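Local coordinates for DNA damage response protein Rtt109, putative (Neosartorya fumigata, PDB 5ZB9) that probably transfers the acetyl group of acetyl-CoA to lysine side chains of histone H3, in support of nucleosome assembly and the DNA damage response, at residues F56-I61 against E70-G75; V91-S96 against N144-P149; S151-E156 against D435-H440. All blocks are in the same frame, centred on the assembly; numbering follows the deposited sequence. Where two conformers were deposited one is given.

From the N terminus, contact 1 closes the hairpin of strands 50-61 and 71-82, with eight residues between segments 56-61 and 70-75. Contact 2 closes a longer loop of 47 residues, bringing the segment 144-149, which follows strand 133-140, onto the end of strand 86-96. Contact 3 spans 278 residues and sets the segment 151-156 against the entry of helix 439-457. The three are in series, so none nests within or crosses another. Contact 2 touches both others, through probable hydrogen bonds from Gly75 N to Asp95 O and from Phe436 N to Pro149 O, while contacts 1 and 3 stay apart. Together they join the sheet, the loop before helix 162-177 and the C-terminal helical part.

Contact 1 of 3, residues F56-I61 against E70-G75; sequences FLAVSI and EVIIFG
Val59 faces two residues of the opposing strand at once, because the antiparallel ladder between 56-61 and 70-75 is broken by a classic beta bulge. Its carbonyl oxygen takes a short bond from Ile73 N (2.7 Å to Val59 O) and a longer one from Phe74 N (3.3 Å to the same atom), both donors lying in the carbonyl plane. The amide nitrogen of Val59 in turn gives to Phe74 O at 2.9 Å. Beyond the bulge the register has moved by one residue, and Ile61 and Val71 form a hydrogen-bonded pair in which Val71 N reaches Ile61 O at 2.8 Å. The short strand segments run at 134° to each other, well away from strict antiparallel.

Apolar contacts gather around Ile61. Its CG1 lies 3.6 Å from Ile73 CG2, the two side chains lying roughly perpendicular, and also meets Val71 CG1 at 3.8 Å. At the other end the Phe56 ring comes against the backbone of Gly75, with CE1 near Gly75 CA.

The polar side-chain link is a hydrogen bond from Ser60 OG to Glu70 OE1, 2.8 Å long, which meets the carboxylate from above its plane. The serine's chi1 of 53° sets OG between its own N and carbonyl carbon, on the side from which the extended glutamate arrives. Glu70 is also salt-bridged by Arg26 and Arg465, consistent with a charged carboxylate in this buried place.

Helix 111-127 packs on Leu57, Val59 and Phe74, while helix 421-432 packs on Phe56 and Ile72, and helix 439-457 on Ala58, Glu70 and Val71. Strand 22-35 continues the sheet beyond 50-61.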
ATOM      1  N   PHE A  56      -0.040   3.936 -10.912  1.00 22.50           N
ATOM      2  CA  PHE A  56       1.408   4.030 -10.918  1.00 24.94           C
ATOM      3  C   PHE A  56       1.862   5.473 -11.078  1.00 26.10           C
ATOM      4  O   PHE A  56       1.412   6.183 -11.969  1.00 28.90           O
ATOM      5  CB  PHE A  56       2.003   3.172 -12.026  1.00 28.21           C
ATOM      6  CG  PHE A  56       3.494   3.253 -12.098  1.00 27.58           C
ATOM      7  CD1 PHE A  56       4.278   2.618 -11.153  1.00 23.85           C
ATOM      8  CD2 PHE A  56       4.112   3.976 -13.103  1.00 23.46           C
ATOM      9  CE1 PHE A  56       5.651   2.702 -11.211  1.00 28.80           C
ATOM     10  CE2 PHE A  56       5.480   4.059 -13.164  1.00 25.05           C
ATOM     11  CZ  PHE A  56       6.254   3.424 -12.218  1.00 27.28           C
ATOM     12  N   LEU A  57       2.755   5.902 -10.199  1.00 23.55           N
ATOM     13  CA  LEU A  57       3.297   7.243 -10.261  1.00 20.02           C
ATOM     14  C   LEU A  57       4.788   7.179 -10.515  1.00 24.12           C
ATOM     15  O   LEU A  57       5.531   6.601  -9.720  1.00 23.38           O
ATOM     16  CB  LEU A  57       3.020   8.009  -8.962  1.00 18.83           C
ATOM     17  CG  LEU A  57       3.756   9.347  -8.798  1.00 21.88           C
ATOM     18  CD1 LEU A  57       3.270  10.374  -9.819  1.00 18.76           C
ATOM     19  CD2 LEU A  57       3.607   9.892  -7.381  1.00 21.73           C
ATOM     20  N   ALA A  58       5.221   7.765 -11.627  1.00 22.58           N
ATOM     21  CA  ALA A  58       6.643   7.947 -11.890  1.00 19.79           C
ATOM     22  C   ALA A  58       7.012   9.403 -11.674  1.00 24.46           C
ATOM     23  O   ALA A  58       6.313  10.319 -12.130  1.00 23.19           O
ATOM     24  CB  ALA A  58       6.999   7.507 -13.297  1.00 22.88           C
ATOM     25  N   VAL A  59       8.106   9.617 -10.960  1.00 20.61           N
ATOM     26  CA  VAL A  59       8.550  10.965 -10.671  1.00 24.59           C
ATOM     27  C   VAL A  59       9.937  11.155 -11.252  1.00 26.12           C
ATOM     28  O   VAL A  59      10.824  10.332 -11.047  1.00 25.79           O
ATOM     29  CB  VAL A  59       8.565  11.255  -9.158  1.00 24.48           C
ATOM     30  CG1 VAL A  59       8.970  12.702  -8.900  1.00 19.35           C
ATOM     31  CG2 VAL A  59       7.197  10.955  -8.549  1.00 20.46           C
ATOM     32  N   SER A  60      10.112  12.237 -11.999  1.00 24.91           N
ATOM     33  CA  SER A  60      11.392  12.499 -12.630  1.00 28.26           C
ATOM     34  C   SER A  60      11.842  13.922 -12.362  1.00 27.61           C
ATOM     35  O   SER A  60      11.059  14.770 -11.930  1.00 27.57           O
ATOM     36  CB  SER A  60      11.319  12.235 -14.137  1.00 25.43           C
ATOM     37  OG  SER A  60      10.237  12.942 -14.721  1.00 34.42           O
ATOM     38  N   ILE A  61      13.125  14.157 -12.598  1.00 25.01           N
ATOM     39  CA  ILE A  61      13.696  15.482 -12.519  1.00 32.96           C
ATOM     40  C   ILE A  61      14.412  15.806 -13.820  1.00 32.44           C
ATOM     41  O   ILE A  61      14.789  14.906 -14.569  1.00 39.12           O
ATOM     42  CB  ILE A  61      14.677  15.598 -11.355  1.00 36.30           C
ATOM     43  CG1 ILE A  61      15.776  14.547 -11.501  1.00 35.85           C
ATOM     44  CG2 ILE A  61      13.944  15.438 -10.041  1.00 32.09           C
ATOM     45  CD1 ILE A  61      16.894  14.704 -10.519  1.00 43.99           C
ATOM     46  N   GLU A  70      14.933  14.371 -19.000  1.00 36.49           N
ATOM     47  CA  GLU A  70      14.373  13.959 -17.723  1.00 38.60           C
ATOM     48  C   GLU A  70      15.065  12.691 -17.252  1.00 37.90           C
ATOM     49  O   GLU A  70      15.471  11.864 -18.070  1.00 35.24           O
ATOM     50  CB  GLU A  70      12.867  13.707 -17.834  1.00 35.44           C
ATOM     51  CG  GLU A  70      12.008  14.942 -17.990  1.00 32.80           C
ATOM     52  CD  GLU A  70      10.529  14.599 -18.067  1.00 45.72           C
ATOM     53  OE1 GLU A  70      10.109  13.618 -17.411  1.00 44.25           O
ATOM     54  OE2 GLU A  70       9.787  15.300 -18.796  1.00 47.23           O
ATOM     55  N   VAL A  71      15.204  12.523 -15.940  1.00 34.93           N
ATOM     56  CA  VAL A  71      15.527  11.196 -15.424  1.00 27.18           C
ATOM     57  C   VAL A  71      14.585  10.818 -14.281  1.00 28.96           C
ATOM     58  O   VAL A  71      14.380  11.579 -13.330  1.00 29.18           O
ATOM     59  CB  VAL A  71      17.006  11.085 -14.970  1.00 28.12           C
ATOM     60  CG1 VAL A  71      17.325  12.031 -13.822  1.00 26.82           C
ATOM     61  CG2 VAL A  71      17.334   9.649 -14.607  1.00 24.89           C
ATOM     62  N   ILE A  72      13.987   9.641 -14.401  1.00 24.17           N
ATOM     63  CA  ILE A  72      13.119   9.113 -13.361  1.00 27.16           C
ATOM     64  C   ILE A  72      13.897   8.891 -12.068  1.00 27.55           C
ATOM     65  O   ILE A  72      14.964   8.286 -12.077  1.00 27.36           O
ATOM     66  CB  ILE A  72      12.466   7.792 -13.806  1.00 27.41           C
ATOM     67  CG1 ILE A  72      11.401   8.061 -14.866  1.00 23.40           C
ATOM     68  CG2 ILE A  72      11.858   7.065 -12.622  1.00 28.56           C
ATOM     69  CD1 ILE A  72      10.832   6.800 -15.465  1.00 25.96           C
ATOM     70  N   ILE A  73      13.364   9.379 -10.954  1.00 27.60           N
ATOM     71  CA  ILE A  73      14.021   9.182  -9.669  1.00 29.16           C
ATOM     72  C   ILE A  73      13.253   8.245  -8.739  1.00 30.07           C
ATOM     73  O   ILE A  73      13.808   7.741  -7.765  1.00 32.03           O
ATOM     74  CB  ILE A  73      14.233  10.512  -8.936  1.00 28.16           C
ATOM     75  CG1 ILE A  73      12.885  11.178  -8.655  1.00 27.91           C
ATOM     76  CG2 ILE A  73      15.143  11.416  -9.742  1.00 33.78           C
ATOM     77  CD1 ILE A  73      12.941  12.221  -7.573  1.00 26.84           C
ATOM     78  N   PHE A  74      11.983   8.004  -9.037  1.00 26.89           N
ATOM     79  CA  PHE A  74      11.148   7.250  -8.119  1.00 23.13           C
ATOM     80  C   PHE A  74       9.932   6.684  -8.818  1.00 22.62           C
ATOM     81  O   PHE A  74       9.356   7.324  -9.689  1.00 23.89           O
ATOM     82  CB  PHE A  74      10.716   8.137  -6.949  1.00 23.37           C
ATOM     83  CG  PHE A  74      10.020   7.394  -5.844  1.00 24.57           C
ATOM     84  CD1 PHE A  74      10.712   6.473  -5.064  1.00 29.68           C
ATOM     85  CD2 PHE A  74       8.681   7.630  -5.565  1.00 21.68           C
ATOM     86  CE1 PHE A  74      10.075   5.784  -4.032  1.00 25.69           C
ATOM     87  CE2 PHE A  74       8.040   6.953  -4.535  1.00 21.44           C
ATOM     88  CZ  PHE A  74       8.738   6.027  -3.767  1.00 20.34           C
ATOM     89  N   GLY A  75       9.546   5.475  -8.436  1.00 22.26           N
ATOM     90  CA  GLY A  75       8.348   4.862  -8.971  1.00 23.20           C
ATOM     91  C   GLY A  75       7.568   4.174  -7.869  1.00 28.32           C
ATOM     92  O   GLY A  75       8.142   3.455  -7.043  1.00 27.79           O
TER

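Contact 2 of 3, residues V91-S96 against N144-P149; sequences VSKADS and NQYLFP. With GOL (glycerol), chain B.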
ATOM      1  N   VAL A  91       0.139  -0.842  -1.360  1.00 16.58           N
ATOM      2  CA  VAL A  91       1.368  -0.502  -2.071  1.00 18.27           C
ATOM      3  C   VAL A  91       2.017  -1.782  -2.587  1.00 22.63           C
ATOM      4  O   VAL A  91       2.377  -2.653  -1.797  1.00 21.04           O
ATOM      5  CB  VAL A  91       2.363   0.247  -1.166  1.00 20.05           C
ATOM      6  CG1 VAL A  91       3.580   0.697  -1.968  1.00 17.87           C
ATOM      7  CG2 VAL A  91       1.679   1.424  -0.483  1.00 16.42           C
ATOM      8  N   SER A  92       2.155  -1.910  -3.901  1.00 19.74           N
ATOM      9  CA  SER A  92       2.704  -3.134  -4.461  1.00 23.46           C
ATOM     10  C   SER A  92       4.166  -2.973  -4.837  1.00 27.44           C
ATOM     11  O   SER A  92       4.932  -3.928  -4.769  1.00 34.85           O
ATOM     12  CB  SER A  92       1.899  -3.580  -5.678  1.00 26.16           C
ATOM     13  OG  SER A  92       1.824  -2.548  -6.641  1.00 34.34           O
ATOM     14  N   LYS A  93       4.554  -1.760  -5.216  1.00 26.49           N
ATOM     15  CA  LYS A  93       5.917  -1.492  -5.678  1.00 28.97           C
ATOM     16  C   LYS A  93       6.367  -0.094  -5.284  1.00 26.94           C
ATOM     17  O   LYS A  93       5.581   0.856  -5.309  1.00 30.71           O
ATOM     18  CB  LYS A  93       6.016  -1.640  -7.208  1.00 32.05           C
ATOM     19  CG  LYS A  93       5.798  -3.044  -7.741  1.00 35.31           C
ATOM     20  CD  LYS A  93       5.493  -3.042  -9.243  1.00 43.91           C
ATOM     21  CE  LYS A  93       5.081  -4.437  -9.703  1.00 44.03           C
ATOM     22  NZ  LYS A  93       4.361  -4.431 -11.004  1.00 58.82           N
ATOM     23  N   ALA A  94       7.639   0.036  -4.942  1.00 28.67           N
ATOM     24  CA  ALA A  94       8.225   1.339  -4.664  1.00 22.48           C
ATOM     25  C   ALA A  94       9.731   1.229  -4.758  1.00 31.01           C
ATOM     26  O   ALA A  94      10.355   0.531  -3.967  1.00 33.08           O
ATOM     27  CB  ALA A  94       7.810   1.846  -3.298  1.00 18.84           C
ATOM     28  N   ASP A  95      10.314   1.903  -5.742  1.00 32.41           N
ATOM     29  CA  ASP A  95      11.754   1.862  -5.926  1.00 29.78           C
ATOM     30  C   ASP A  95      12.272   3.224  -6.333  1.00 26.46           C
ATOM     31  O   ASP A  95      11.519   4.058  -6.830  1.00 27.55           O
ATOM     32  CB  ASP A  95      12.137   0.817  -6.978  1.00 33.64           C
ATOM     33  CG  ASP A  95      13.473   0.140  -6.673  1.00 46.92           C
ATOM     34  OD1 ASP A  95      14.157   0.560  -5.709  1.00 43.14           O
ATOM     35  OD2 ASP A  95      13.836  -0.811  -7.403  1.00 51.65           O
ATOM     36  N   SER A  96      13.558   3.452  -6.105  1.00 28.90           N
ATOM     37  CA  SER A  96      14.221   4.656  -6.586  1.00 30.85           C
ATOM     38  C   SER A  96      15.250   4.239  -7.614  1.00 33.63           C
ATOM     39  O   SER A  96      15.520   3.053  -7.772  1.00 30.08           O
ATOM     40  CB  SER A  96      14.885   5.418  -5.449  1.00 25.22           C
ATOM     41  OG  SER A  96      15.918   4.633  -4.888  1.00 39.44           O
ATOM     42  N   ASN A 144      14.246  -7.378  -4.329  1.00 71.39           N
ATOM     43  CA  ASN A 144      14.484  -7.118  -5.745  1.00 77.53           C
ATOM     44  C   ASN A 144      13.260  -6.503  -6.411  1.00 83.37           C
ATOM     45  O   ASN A 144      12.615  -7.158  -7.234  1.00 93.77           O
ATOM     46  CB  ASN A 144      14.863  -8.413  -6.472  1.00 79.45           C
ATOM     47  CG  ASN A 144      15.800  -9.294  -5.659  1.00 89.18           C
ATOM     48  OD1 ASN A 144      16.837  -8.840  -5.173  1.00 89.02           O
ATOM     49  ND2 ASN A 144      15.430 -10.562  -5.503  1.00 79.09           N
ATOM     50  N   GLN A 145      12.931  -5.265  -6.039  1.00 76.56           N
ATOM     51  CA  GLN A 145      11.812  -4.548  -6.647  1.00 72.96           C
ATOM     52  C   GLN A 145      11.934  -4.604  -8.175  1.00 79.99           C
ATOM     53  O   GLN A 145      13.026  -4.423  -8.724  1.00 83.58           O
ATOM     54  CB  GLN A 145      11.760  -3.092  -6.159  1.00 59.03           C
ATOM     55  CG  GLN A 145      11.539  -2.916  -4.648  1.00 55.42           C
ATOM     56  CD  GLN A 145      10.061  -2.796  -4.247  1.00 53.93           C
ATOM     57  OE1 GLN A 145       9.164  -2.811  -5.093  1.00 49.99           O
ATOM     58  NE2 GLN A 145       9.809  -2.672  -2.944  1.00 40.11           N
ATOM     59  N   TYR A 146      10.821  -4.896  -8.843  1.00 73.82           N
ATOM     60  CA  TYR A 146      10.779  -5.005 -10.300  1.00 71.45           C
ATOM     61  C   TYR A 146      11.363  -3.780 -10.995  1.00 63.80           C
ATOM     62  O   TYR A 146      12.173  -3.890 -11.917  1.00 64.66           O
ATOM     63  CB  TYR A 146       9.334  -5.180 -10.789  1.00 69.97           C
ATOM     64  CG  TYR A 146       8.629  -6.446 -10.353  1.00 84.33           C
ATOM     65  CD1 TYR A 146       8.385  -7.470 -11.262  1.00 88.37           C
ATOM     66  CD2 TYR A 146       8.181  -6.608  -9.045  1.00 80.52           C
ATOM     67  CE1 TYR A 146       7.728  -8.630 -10.878  1.00 93.58           C
ATOM     68  CE2 TYR A 146       7.524  -7.763  -8.650  1.00 83.62           C
ATOM     69  CZ  TYR A 146       7.301  -8.771  -9.571  1.00 89.97           C
ATOM     70  OH  TYR A 146       6.651  -9.922  -9.188  1.00 89.50           O
ATOM     71  N   LEU A 147      10.952  -2.616 -10.502  1.00 59.21           N
ATOM     72  CA  LEU A 147      10.868  -1.395 -11.293  1.00 47.06           C
ATOM     73  C   LEU A 147      12.069  -1.021 -12.141  1.00 39.16           C
ATOM     74  O   LEU A 147      11.944  -0.917 -13.354  1.00 47.63           O
ATOM     75  CB  LEU A 147      10.533  -0.223 -10.375  1.00 43.80           C
ATOM     76  CG  LEU A 147       9.050  -0.158 -10.029  1.00 38.76           C
ATOM     77  CD1 LEU A 147       8.730   1.156  -9.342  1.00 39.12           C
ATOM     78  CD2 LEU A 147       8.203  -0.342 -11.280  1.00 32.96           C
ATOM     79  N   PHE A 148      13.219  -0.797 -11.524  1.00 44.52           N
ATOM     80  CA  PHE A 148      14.324  -0.179 -12.256  1.00 51.99           C
ATOM     81  C   PHE A 148      15.579  -1.047 -12.297  1.00 53.21           C
ATOM     82  O   PHE A 148      16.452  -0.933 -11.438  1.00 52.58           O
ATOM     83  CB  PHE A 148      14.641   1.186 -11.645  1.00 41.24           C
ATOM     84  CG  PHE A 148      13.444   2.077 -11.523  1.00 43.14           C
ATOM     85  CD1 PHE A 148      12.738   2.463 -12.654  1.00 39.64           C
ATOM     86  CD2 PHE A 148      13.018   2.528 -10.281  1.00 37.26           C
ATOM     87  CE1 PHE A 148      11.629   3.286 -12.556  1.00 30.40           C
ATOM     88  CE2 PHE A 148      11.914   3.359 -10.177  1.00 34.45           C
ATOM     89  CZ  PHE A 148      11.215   3.733 -11.320  1.00 29.49           C
ATOM     90  N   PRO A 149      15.676  -1.911 -13.316  1.00 61.27           N
ATOM     91  CA  PRO A 149      16.806  -2.840 -13.406  1.00 59.15           C
ATOM     92  C   PRO A 149      18.117  -2.135 -13.728  1.00 53.88           C
ATOM     93  O   PRO A 149      18.176  -1.220 -14.555  1.00 52.00           O
ATOM     94  CB  PRO A 149      16.394  -3.780 -14.544  1.00 56.58           C
ATOM     95  CG  PRO A 149      14.907  -3.633 -14.630  1.00 63.12           C
ATOM     96  CD  PRO A 149      14.678  -2.181 -14.362  1.00 54.01           C
TER
HETATM   97  C1  GOL B 601       6.403  -1.894  -0.482  1.00 29.88           C
HETATM   98  O1  GOL B 601       7.554  -2.422   0.157  1.00 36.77           O
HETATM   99  C2  GOL B 601       5.861  -2.854  -1.540  1.00 23.97           C
HETATM  100  O2  GOL B 601       6.916  -3.343  -2.330  1.00 28.64           O
HETATM  101  C3  GOL B 601       5.186  -4.041  -0.870  1.00 26.66           C
HETATM  102  O3  GOL B 601       4.157  -3.610  -0.003  1.00 23.62           O
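Gln145 leans over the edge of strand 86-96 and touches it along nearly its whole side chain. Its CB sits 3.3 Å from Asp95 OD2, and the two side chains lie alongside one another, pointing opposite ways. CG follows, near Ala94 O, and a bend at chi2 (-91°) then turns the amide back along the strand. There OE1 accepts the Ala94 backbone N at 3.2 Å in a bond that is straight at the hydrogen (166°) but comes from above the carbonyl plane of the glutamine. NE2, at the other branch, donates to O2 of a bound glycerol at 3.0 Å, and that hydroxyl bonds to Ser92 O; the glycerol probably derives from the crystallisation liquor.

Its loop neighbours add further contacts to Lys93, Asp95 and Ser96. Lys93 runs extended past Tyr146, with NZ over the ring face, 4.9 Å from its centroid, in a cation-pi contact that the poor order of Tyr146 makes less certain; NZ also pairs with Glu77, and Tyr146 OH bonds to Asp261. Asp95 CB packs on Leu147 CB, and Asp95 O lies at the edge of the Phe148 ring, 3.4 Å from CE2. The carboxylate of Asp95 is salt-bridged to Lys157.

Ala94 and Ser96 direct their CB atoms away from this loop. Both contact CoA in another structure of the protein, so the segment 144-149 covers one side of a strand end belonging to the CoA site of the Rtt109 acetyltransferase fold, which holds no CoA in this model.

Contact 3 of 3, residues S151-E156 against D435-H440; sequences SIENPE and DFNTKH
Ser151 and Phe436 meet through their beta carbons, CB to CB at 3.9 Å, and Phe436 O lies 3.7 Å from Ser151 CA. Alongside, Glu153 reaches out with an extended chain and brings OE1 to 2.8 Å from Asn437 ND2, which also packs against the glutamate's CB and CG; the carboxylate and amide planes are turned 55° from each other. Asn154 contributes CB, 3.9 Å from Asn437 O.

One shell further out, Ser151, Phe436 and Asn154 have further partners. The Ser151 hydroxyl bonds to Phe148 O and to Lys157. The ring of Phe436 leads away from the contact and packs edge-to-face with Phe148, while Phe436 O is bonded by Tyr99 OH. Asn154 N donates to Ser151 O, folding the segment into a turn. With CG anti to the backbone nitrogen (chi1 169°), the amide of Asn154 is carried to where OD1 accepts Glu156 N at 2.9 Å, the donor lying well above the plane of the side-chain carbonyl, and ND2 bonds to Thr97 O.

An Asx turn at Asn154 thus lies on one side of the contact, shortly before His158, which binds CoA in another structure of this protein. Just past the contact in the other segment, Thr438 N-caps helix 439-457, its OG1 taking the backbone N-H of Lys441.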
ATOM      1  N   SER A 151      19.672  -0.192 -11.883  1.00 56.00           N
ATOM      2  CA  SER A 151      19.808   0.936 -10.972  1.00 53.24           C
ATOM      3  C   SER A 151      20.531   0.497  -9.701  1.00 56.15           C
ATOM      4  O   SER A 151      21.091   1.324  -8.979  1.00 55.20           O
ATOM      5  CB  SER A 151      18.439   1.535 -10.631  1.00 48.70           C
ATOM      6  OG  SER A 151      17.626   0.605  -9.938  1.00 46.38           O
ATOM      7  N   ILE A 152      20.519  -0.808  -9.438  1.00 61.23           N
ATOM      8  CA  ILE A 152      21.228  -1.360  -8.285  1.00 68.85           C
ATOM      9  C   ILE A 152      22.743  -1.179  -8.446  1.00 65.81           C
ATOM     10  O   ILE A 152      23.472  -1.056  -7.459  1.00 59.62           O
ATOM     11  CB  ILE A 152      20.886  -2.862  -8.068  1.00 63.47           C
ATOM     12  CG1 ILE A 152      21.435  -3.348  -6.723  1.00 55.01           C
ATOM     13  CG2 ILE A 152      21.387  -3.721  -9.230  1.00 51.08           C
ATOM     14  CD1 ILE A 152      21.051  -4.764  -6.375  1.00 63.18           C
ATOM     15  N   GLU A 153      23.206  -1.129  -9.694  1.00 61.16           N
ATOM     16  CA  GLU A 153      24.623  -0.938  -9.974  1.00 61.36           C
ATOM     17  C   GLU A 153      25.046   0.524  -9.839  1.00 65.06           C
ATOM     18  O   GLU A 153      26.232   0.816  -9.689  1.00 69.27           O
ATOM     19  CB  GLU A 153      24.960  -1.451 -11.372  1.00 65.58           C
ATOM     20  CG  GLU A 153      24.709  -2.936 -11.553  1.00 73.98           C
ATOM     21  CD  GLU A 153      25.078  -3.415 -12.939  1.00 84.90           C
ATOM     22  OE1 GLU A 153      25.822  -2.693 -13.639  1.00 82.04           O
ATOM     23  OE2 GLU A 153      24.612  -4.506 -13.337  1.00 95.27           O
ATOM     24  N   ASN A 154      24.076   1.434  -9.897  1.00 58.32           N
ATOM     25  CA  ASN A 154      24.351   2.857  -9.721  1.00 56.13           C
ATOM     26  C   ASN A 154      24.863   3.121  -8.310  1.00 59.60           C
ATOM     27  O   ASN A 154      24.112   3.006  -7.343  1.00 62.93           O
ATOM     28  CB  ASN A 154      23.094   3.690 -10.017  1.00 50.70           C
ATOM     29  CG  ASN A 154      23.228   5.153  -9.591  1.00 54.38           C
ATOM     30  OD1 ASN A 154      24.333   5.677  -9.437  1.00 58.31           O
ATOM     31  ND2 ASN A 154      22.088   5.820  -9.403  1.00 48.38           N
ATOM     32  N   PRO A 155      26.149   3.492  -8.193  1.00 65.19           N
ATOM     33  CA  PRO A 155      26.816   3.704  -6.901  1.00 55.32           C
ATOM     34  C   PRO A 155      26.142   4.770  -6.043  1.00 57.30           C
ATOM     35  O   PRO A 155      26.448   4.886  -4.858  1.00 66.13           O
ATOM     36  CB  PRO A 155      28.224   4.152  -7.306  1.00 60.36           C
ATOM     37  CG  PRO A 155      28.403   3.643  -8.706  1.00 60.30           C
ATOM     38  CD  PRO A 155      27.055   3.749  -9.328  1.00 57.84           C
ATOM     39  N   GLU A 156      25.228   5.529  -6.634  1.00 58.28           N
ATOM     40  CA  GLU A 156      24.566   6.619  -5.925  1.00 60.33           C
ATOM     41  C   GLU A 156      23.224   6.212  -5.332  1.00 55.46           C
ATOM     42  O   GLU A 156      22.624   6.963  -4.566  1.00 54.01           O
ATOM     43  CB  GLU A 156      24.381   7.808  -6.864  1.00 60.97           C
ATOM     44  CG  GLU A 156      25.690   8.433  -7.300  1.00 61.57           C
ATOM     45  CD  GLU A 156      26.475   8.969  -6.125  1.00 71.59           C
ATOM     46  OE1 GLU A 156      25.881   9.710  -5.308  1.00 69.75           O
ATOM     47  OE2 GLU A 156      27.675   8.635  -6.010  1.00 72.29           O
ATOM     48  N   ASP A 435      16.945   0.316 -18.983  1.00 46.58           N
ATOM     49  CA  ASP A 435      18.225   0.266 -18.292  0.50 44.74           C
ATOM     50  C   ASP A 435      18.482   1.549 -17.514  1.00 43.99           C
ATOM     51  O   ASP A 435      18.247   2.650 -18.001  1.00 43.05           O
ATOM     52  CB  ASP A 435      19.365   0.004 -19.284  0.50 48.41           C
ATOM     53  CG  ASP A 435      19.390  -1.437 -19.782  0.50 49.90           C
ATOM     54  OD1 ASP A 435      18.826  -2.320 -19.098  0.50 48.88           O
ATOM     55  OD2 ASP A 435      19.984  -1.690 -20.855  0.50 50.12           O
ATOM     56  N   PHE A 436      18.953   1.396 -16.278  1.00 45.90           N
ATOM     57  CA  PHE A 436      19.188   2.554 -15.411  1.00 45.62           C
ATOM     58  C   PHE A 436      20.553   2.498 -14.731  1.00 50.14           C
ATOM     59  O   PHE A 436      20.785   3.180 -13.727  1.00 41.02           O
ATOM     60  CB  PHE A 436      18.070   2.670 -14.360  1.00 40.95           C
ATOM     61  CG  PHE A 436      16.712   2.921 -14.959  1.00 37.47           C
ATOM     62  CD1 PHE A 436      15.889   1.860 -15.311  1.00 31.87           C
ATOM     63  CD2 PHE A 436      16.277   4.218 -15.207  1.00 32.13           C
ATOM     64  CE1 PHE A 436      14.654   2.089 -15.886  1.00 32.75           C
ATOM     65  CE2 PHE A 436      15.046   4.456 -15.782  1.00 25.49           C
ATOM     66  CZ  PHE A 436      14.230   3.391 -16.122  1.00 30.06           C
ATOM     67  N   ASN A 437      21.455   1.702 -15.302  1.00 50.18           N
ATOM     68  CA  ASN A 437      22.806   1.529 -14.767  1.00 50.27           C
ATOM     69  C   ASN A 437      23.628   2.806 -14.675  1.00 47.55           C
ATOM     70  O   ASN A 437      24.331   3.024 -13.691  1.00 56.90           O
ATOM     71  CB  ASN A 437      23.568   0.523 -15.613  1.00 53.09           C
ATOM     72  CG  ASN A 437      22.965  -0.851 -15.544  1.00 67.79           C
ATOM     73  OD1 ASN A 437      22.157  -1.239 -16.388  1.00 65.04           O
ATOM     74  ND2 ASN A 437      23.348  -1.601 -14.524  1.00 79.32           N
ATOM     75  N   THR A 438      23.561   3.636 -15.711  1.00 45.50           N
ATOM     76  CA  THR A 438      24.316   4.887 -15.725  1.00 48.70           C
ATOM     77  C   THR A 438      23.389   6.069 -15.959  1.00 46.25           C
ATOM     78  O   THR A 438      22.253   5.897 -16.409  1.00 44.57           O
ATOM     79  CB  THR A 438      25.401   4.889 -16.814  1.00 50.11           C
ATOM     80  OG1 THR A 438      24.784   5.005 -18.103  1.00 48.00           O
ATOM     81  CG2 THR A 438      26.223   3.608 -16.757  1.00 43.69           C
ATOM     82  N   LYS A 439      23.880   7.265 -15.658  1.00 41.60           N
ATOM     83  CA  LYS A 439      23.115   8.485 -15.876  1.00 36.45           C
ATOM     84  C   LYS A 439      22.581   8.566 -17.301  1.00 45.34           C
ATOM     85  O   LYS A 439      21.387   8.802 -17.514  1.00 43.93           O
ATOM     86  CB  LYS A 439      23.974   9.711 -15.571  1.00 31.57           C
ATOM     87  CG  LYS A 439      23.304  11.024 -15.898  1.00 48.17           C
ATOM     88  CD  LYS A 439      24.104  12.211 -15.391  1.00 45.85           C
ATOM     89  CE  LYS A 439      25.442  12.337 -16.110  1.00 70.96           C
ATOM     90  NZ  LYS A 439      26.223  13.515 -15.620  1.00 70.37           N
ATOM     91  N   HIS A 440      23.458   8.338 -18.273  1.00 49.23           N
ATOM     92  CA  HIS A 440      23.076   8.491 -19.674  0.50 47.27           C
ATOM     93  C   HIS A 440      22.031   7.464 -20.100  1.00 43.50           C
ATOM     94  O   HIS A 440      21.094   7.801 -20.826  1.00 47.94           O
ATOM     95  CB  HIS A 440      24.308   8.407 -20.580  0.50 45.84           C
ATOM     96  CG  HIS A 440      25.256   9.554 -20.409  0.50 45.01           C
ATOM     97  ND1 HIS A 440      26.498   9.589 -21.005  0.50 50.30           N
ATOM     98  CD2 HIS A 440      25.144  10.703 -19.703  0.50 45.79           C
ATOM     99  CE1 HIS A 440      27.111  10.712 -20.675  0.50 50.50           C
ATOM    100  NE2 HIS A 440      26.310  11.405 -19.885  0.50 54.47           N
TER